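Local coordinates for galactitol-1-phosphate 5-dehydrogenase (Escherichia coli, PDB 4UEJ), which catalyses the NAD-dependent oxidation of galactitol 1-phosphate to D-tagatose 6-phosphate as a zinc-containing, homodimeric dehydrogenase, at residues E27-I32 against I65-S70; N6-I11 against H51-T56. All coordinates share one frame; numbering follows the deposited sequence.

Interaction 1 (E27-I32 against I65-S70); sequences EVRVKI and IDAVGS
A salt bridge joins Arg29 to Asp66, its NE and NH2 converging on one carboxylate oxygen from alongside. NE donates to Asp66 OD2 at 2.9 Å and NH2 to the same OD2 at 3.1 Å; that oxygen sits at the guanidinium edge, close to its plane, although the two planar groups are turned 47° apart. The Asp66 side chain extends opposite its own amide nitrogen (chi1 178°), which carries OD2 toward the arginine, while a bend at chi3 (58°) turns the arginine head so that one guanidinium face lies over Ala67 CB, 3.8 Å from Arg29 NH2. Behind this pair is a classic beta bulge between antiparallel strands 27-36 and 60-68 of the GroES-like domain: two residues, Asp66 and Ala67, stand opposite the single Arg29, whose O takes a 2.7 Å bond from Asp66 N and a weak one from Ala67 N. A leucine in place of Arg29 would probably leave the Asp66 carboxylate without its cationic mate and Ala67 CB without its flat cover. On the sheet face opposite Arg29 and Ala67, Ile65 CD1 meets Val28 CG2 at 4.0 Å and Val30 CG2 at 4.1 Å, with Val81 and Val128 packed against this apolar group. Farther out, Gly69 N bonds to Glu27 O, the Glu27 carboxylate forms a salt bridge with Lys124, and Pro20 O accepts from Arg29 NH1.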
loop_
_atom_site.group_PDB
_atom_site.type_symbol
_atom_site.label_atom_id
_atom_site.label_comp_id
_atom_site.label_asym_id
_atom_site.label_seq_id
_atom_site.Cartn_x
_atom_site.Cartn_y
_atom_site.Cartn_z
ATOM N N GLU A 27 -20.817 33.459 0.477
ATOM C CA GLU A 27 -21.481 32.518 -0.419
ATOM C C GLU A 27 -21.696 33.086 -1.818
ATOM O O GLU A 27 -21.657 34.296 -2.023
ATOM C CB GLU A 27 -22.828 32.084 0.162
ATOM C CG GLU A 27 -22.697 31.203 1.370
ATOM C CD GLU A 27 -24.038 30.825 1.964
ATOM O OE1 GLU A 27 -25.024 31.568 1.763
ATOM O OE2 GLU A 27 -24.107 29.771 2.622
ATOM N N VAL A 28 -21.909 32.192 -2.779
ATOM C CA VAL A 28 -22.325 32.578 -4.123
ATOM C C VAL A 28 -23.499 31.713 -4.551
ATOM O O VAL A 28 -23.714 30.633 -3.999
ATOM C CB VAL A 28 -21.192 32.411 -5.159
ATOM C CG1 VAL A 28 -19.976 33.232 -4.770
ATOM C CG2 VAL A 28 -20.819 30.943 -5.290
ATOM N N ARG A 29 -24.259 32.176 -5.537
ATOM C CA ARG A 29 -25.278 31.324 -6.129
ATOM C C ARG A 29 -24.885 31.001 -7.555
ATOM O O ARG A 29 -24.476 31.879 -8.313
ATOM C CB ARG A 29 -26.668 31.977 -6.107
ATOM C CG ARG A 29 -27.750 31.060 -6.660
ATOM C CD ARG A 29 -29.163 31.499 -6.283
ATOM N NE ARG A 29 -29.469 32.847 -6.744
ATOM C CZ ARG A 29 -29.827 33.843 -5.944
ATOM N NH1 ARG A 29 -29.928 33.639 -4.638
ATOM N NH2 ARG A 29 -30.088 35.042 -6.451
ATOM N N VAL A 30 -25.007 29.734 -7.908
ATOM C CA VAL A 30 -24.657 29.291 -9.247
ATOM C C VAL A 30 -25.884 28.844 -10.029
ATOM O O VAL A 30 -26.669 28.031 -9.560
ATOM C CB VAL A 30 -23.647 28.128 -9.204
ATOM C CG1 VAL A 30 -23.254 27.724 -10.610
ATOM C CG2 VAL A 30 -22.420 28.521 -8.390
ATOM N N LYS A 31 -26.041 29.371 -11.237
ATOM C CA LYS A 31 -27.035 28.840 -12.148
ATOM C C LYS A 31 -26.381 27.696 -12.906
ATOM O O LYS A 31 -25.429 27.903 -13.660
ATOM C CB LYS A 31 -27.540 29.922 -13.098
ATOM C CG LYS A 31 -28.602 29.441 -14.051
ATOM C CD LYS A 31 -29.087 30.590 -14.934
ATOM C CE LYS A 31 -29.809 30.078 -16.169
ATOM N NZ LYS A 31 -30.280 31.202 -17.036
ATOM N N ILE A 32 -26.869 26.482 -12.677
ATOM C CA ILE A 32 -26.188 25.285 -13.153
ATOM C C ILE A 32 -26.433 25.025 -14.641
ATOM O O ILE A 32 -27.577 25.029 -15.113
ATOM C CB ILE A 32 -26.609 24.069 -12.308
ATOM C CG1 ILE A 32 -26.140 24.282 -10.867
ATOM C CG2 ILE A 32 -26.025 22.787 -12.863
ATOM C CD1 ILE A 32 -26.591 23.227 -9.898
ATOM N N ILE A 65 -22.071 32.186 -12.251
ATOM C CA ILE A 65 -22.414 32.904 -11.035
ATOM C C ILE A 65 -23.660 33.754 -11.284
ATOM O O ILE A 65 -23.693 34.585 -12.198
ATOM C CB ILE A 65 -21.262 33.799 -10.545
ATOM C CG1 ILE A 65 -20.029 32.955 -10.200
ATOM C CG2 ILE A 65 -21.718 34.630 -9.345
ATOM C CD1 ILE A 65 -20.263 31.923 -9.123
ATOM N N ASP A 66 -24.689 33.513 -10.479
ATOM C CA ASP A 66 -25.956 34.225 -10.589
ATOM C C ASP A 66 -25.964 35.424 -9.655
ATOM O O ASP A 66 -26.557 36.464 -9.957
ATOM C CB ASP A 66 -27.124 33.291 -10.262
ATOM C CG ASP A 66 -28.460 33.993 -10.313
ATOM O OD1 ASP A 66 -28.911 34.333 -11.428
ATOM O OD2 ASP A 66 -29.061 34.201 -9.240
ATOM N N ALA A 67 -25.298 35.263 -8.515
ATOM C CA ALA A 67 -25.213 36.305 -7.496
ATOM C C ALA A 67 -24.079 35.980 -6.522
ATOM O O ALA A 67 -23.674 34.821 -6.400
ATOM C CB ALA A 67 -26.532 36.438 -6.754
ATOM N N VAL A 68 -23.564 37.000 -5.837
ATOM C CA VAL A 68 -22.510 36.782 -4.850
ATOM C C VAL A 68 -22.812 37.473 -3.523
ATOM O O VAL A 68 -23.508 38.483 -3.480
ATOM C CB VAL A 68 -21.127 37.273 -5.354
ATOM C CG1 VAL A 68 -20.722 36.533 -6.612
ATOM C CG2 VAL A 68 -21.131 38.775 -5.593
ATOM N N GLY A 69 -22.277 36.912 -2.444
ATOM C CA GLY A 69 -22.370 37.527 -1.137
ATOM C C GLY A 69 -21.543 38.796 -1.093
ATOM O O GLY A 69 -20.659 39.008 -1.922
ATOM N N SER A 70 -21.818 39.632 -0.104
ATOM C CA SER A 70 -21.198 40.947 -0.009
ATOM C C SER A 70 -19.701 40.872 0.297
ATOM O O SER A 70 -18.975 41.852 0.124
ATOM C CB SER A 70 -21.917 41.773 1.057
ATOM O OG SER A 70 -21.978 41.061 2.280
#

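Interaction 2 (N6-I11 against H51-T56)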
loop_
_atom_site.group_PDB
_atom_site.type_symbol
_atom_site.label_atom_id
_atom_site.label_comp_id
_atom_site.label_asym_id
_atom_site.label_seq_id
_atom_site.Cartn_x
_atom_site.Cartn_y
_atom_site.Cartn_z
ATOM N N ASN A 6 -33.716 12.048 -5.058
ATOM C CA ASN A 6 -33.729 10.605 -4.866
ATOM C C ASN A 6 -34.251 10.243 -3.493
ATOM O O ASN A 6 -33.865 10.856 -2.496
ATOM C CB ASN A 6 -32.329 10.026 -5.046
ATOM C CG ASN A 6 -31.706 10.438 -6.347
ATOM O OD1 ASN A 6 -31.967 9.840 -7.389
ATOM N ND2 ASN A 6 -30.880 11.474 -6.303
ATOM N N ASP A 7 -35.133 9.250 -3.439
ATOM C CA ASP A 7 -35.618 8.769 -2.156
ATOM C C ASP A 7 -35.234 7.312 -1.949
ATOM O O ASP A 7 -34.680 6.673 -2.845
ATOM C CB ASP A 7 -37.131 8.936 -2.043
ATOM C CG ASP A 7 -37.562 9.303 -0.638
ATOM O OD1 ASP A 7 -37.387 8.469 0.277
ATOM O OD2 ASP A 7 -38.047 10.437 -0.446
ATOM N N THR A 8 -35.523 6.807 -0.753
ATOM C CA THR A 8 -35.207 5.434 -0.373
ATOM C C THR A 8 -35.704 4.434 -1.415
ATOM O O THR A 8 -36.762 4.631 -2.014
ATOM C CB THR A 8 -35.820 5.093 1.006
ATOM O OG1 THR A 8 -35.349 6.029 1.983
ATOM C CG2 THR A 8 -35.447 3.685 1.443
ATOM N N ASP A 9 -34.910 3.390 -1.644
ATOM C CA ASP A 9 -35.271 2.269 -2.512
ATOM C C ASP A 9 -35.385 2.644 -3.989
ATOM O O ASP A 9 -36.206 2.083 -4.717
ATOM C CB ASP A 9 -36.580 1.631 -2.041
ATOM C CG ASP A 9 -36.450 0.979 -0.681
ATOM O OD1 ASP A 9 -35.443 0.274 -0.453
ATOM O OD2 ASP A 9 -37.352 1.175 0.160
ATOM N N GLY A 10 -34.562 3.594 -4.422
ATOM C CA GLY A 10 -34.372 3.846 -5.836
ATOM C C GLY A 10 -35.446 4.641 -6.552
ATOM O O GLY A 10 -35.571 4.546 -7.768
ATOM N N ILE A 11 -36.218 5.432 -5.818
ATOM C CA ILE A 11 -37.218 6.267 -6.469
ATOM C C ILE A 11 -36.597 7.612 -6.843
ATOM O O ILE A 11 -35.986 8.285 -6.010
ATOM C CB ILE A 11 -38.470 6.473 -5.588
ATOM C CG1 ILE A 11 -39.438 5.299 -5.754
ATOM C CG2 ILE A 11 -39.201 7.739 -5.979
ATOM C CD1 ILE A 11 -38.966 3.998 -5.148
ATOM N N HIS A 51 -26.325 9.347 2.632
ATOM C CA HIS A 51 -26.342 9.678 4.056
ATOM C C HIS A 51 -27.743 10.012 4.571
ATOM O O HIS A 51 -28.026 9.885 5.765
ATOM C CB HIS A 51 -25.396 10.846 4.332
ATOM C CG HIS A 51 -23.950 10.483 4.229
ATOM N ND1 HIS A 51 -23.109 11.031 3.284
ATOM C CD2 HIS A 51 -23.194 9.621 4.949
ATOM C CE1 HIS A 51 -21.897 10.529 3.432
ATOM N NE2 HIS A 51 -21.922 9.670 4.434
ATOM N N TYR A 52 -28.622 10.435 3.671
ATOM C CA TYR A 52 -29.993 10.747 4.054
ATOM C C TYR A 52 -30.914 10.741 2.839
ATOM O O TYR A 52 -30.458 10.867 1.699
ATOM C CB TYR A 52 -30.061 12.106 4.765
ATOM C CG TYR A 52 -29.574 13.265 3.922
ATOM C CD1 TYR A 52 -28.234 13.632 3.916
ATOM C CD2 TYR A 52 -30.456 13.988 3.125
ATOM C CE1 TYR A 52 -27.781 14.690 3.129
ATOM C CE2 TYR A 52 -30.018 15.044 2.340
ATOM C CZ TYR A 52 -28.683 15.394 2.348
ATOM O OH TYR A 52 -28.255 16.447 1.563
ATOM N N TYR A 53 -32.208 10.585 3.103
ATOM C CA TYR A 53 -33.244 10.703 2.085
ATOM C C TYR A 53 -34.388 11.547 2.639
ATOM O O TYR A 53 -34.682 11.484 3.834
ATOM C CB TYR A 53 -33.754 9.325 1.646
ATOM C CG TYR A 53 -32.686 8.464 1.022
ATOM C CD1 TYR A 53 -32.343 8.612 -0.316
ATOM C CD2 TYR A 53 -32.007 7.515 1.775
ATOM C CE1 TYR A 53 -31.361 7.829 -0.891
ATOM C CE2 TYR A 53 -31.018 6.731 1.212
ATOM C CZ TYR A 53 -30.702 6.889 -0.122
ATOM O OH TYR A 53 -29.718 6.112 -0.688
ATOM N N PRO A 54 -35.029 12.353 1.779
ATOM C CA PRO A 54 -34.692 12.550 0.364
ATOM C C PRO A 54 -33.415 13.359 0.188
ATOM O O PRO A 54 -33.030 14.090 1.096
ATOM C CB PRO A 54 -35.898 13.317 -0.176
ATOM C CG PRO A 54 -36.433 14.044 1.013
ATOM C CD PRO A 54 -36.222 13.121 2.172
ATOM N N ILE A 55 -32.760 13.220 -0.958
ATOM C CA ILE A 55 -31.498 13.906 -1.179
ATOM C C ILE A 55 -31.410 14.358 -2.626
ATOM O O ILE A 55 -31.965 13.718 -3.516
ATOM C CB ILE A 55 -30.295 12.996 -0.823
ATOM C CG1 ILE A 55 -28.984 13.782 -0.807
ATOM C CG2 ILE A 55 -30.206 11.809 -1.776
ATOM C CD1 ILE A 55 -27.795 12.971 -0.275
ATOM N N THR A 56 -30.748 15.484 -2.857
ATOM C CA THR A 56 -30.438 15.896 -4.216
ATOM C C THR A 56 -28.940 15.734 -4.419
ATOM O O THR A 56 -28.134 16.346 -3.715
ATOM C CB THR A 56 -30.879 17.346 -4.498
ATOM O OG1 THR A 56 -32.309 17.423 -4.441
ATOM C CG2 THR A 56 -30.415 17.792 -5.880
#
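A single antiparallel bridge, Asn6 with Ile55, joins the end region of N-terminal strand 2-7 to the loop between helix 41-46 and strand 60-68, with Tyr53 packed beside it. The evidence for a hydrogen-bonded pair is reciprocal: Asn6 N donates to Ile55 O at 2.9 Å, and Ile55 N returns a 3.0 Å bond to Asn6 O. Asn6 O also lies at the edge of the Tyr53 ring, 3.5 Å from Tyr53 CD1. Over one face of that ring comes Thr8 CA, a CH-pi contact 4.2 Å from the centroid and 13° off the normal, while Thr8 OG1 stands 3.7 Å from Tyr53 CD2. With CG opposite the carbonyl carbon (chi1 -62°), the Tyr53 ring is carried toward residues 6-8, and its hydroxyl is anchored by Arg44 O and Ala50 N. Across the cis peptide bond from Tyr53, Pro54 runs alongside Asp7, and Asp7 OD2 lies 3.6 Å from Pro54 CB; Asp7 OD1 takes a 2.7 Å bond from Thr8 N and so ties the carboxylate to the turn. Thus the hairpin of strands 2-7 and 11-16 is pinned near its turn to the loop leading to His59, which binds a zinc ion, by similarity the catalytic one of this alcohol dehydrogenase fold.

How the interactions relate
From the N terminus, the chain first lays down strand 2-7, a turn within 6-11, and strand 11-16, and enters the larger mixed sheet at 27-32. After helix 41-46 it returns to 51-56, where interaction 2 closes a loop with 39 residues between its segments. It then runs through strand 60-68 to 65-70, where interaction 1 closes a second loop, of 32 residues. Because the segments alternate, the two loops cross: 27-32 falls within the first, and 51-56 within the second. Interaction 1 fastens two strands within the mixed sheet, while interaction 2 attaches the separate two-stranded N-terminal sheet to the segment leading into strand 60-68; their nearest atoms are about 8 Å apart, without touching.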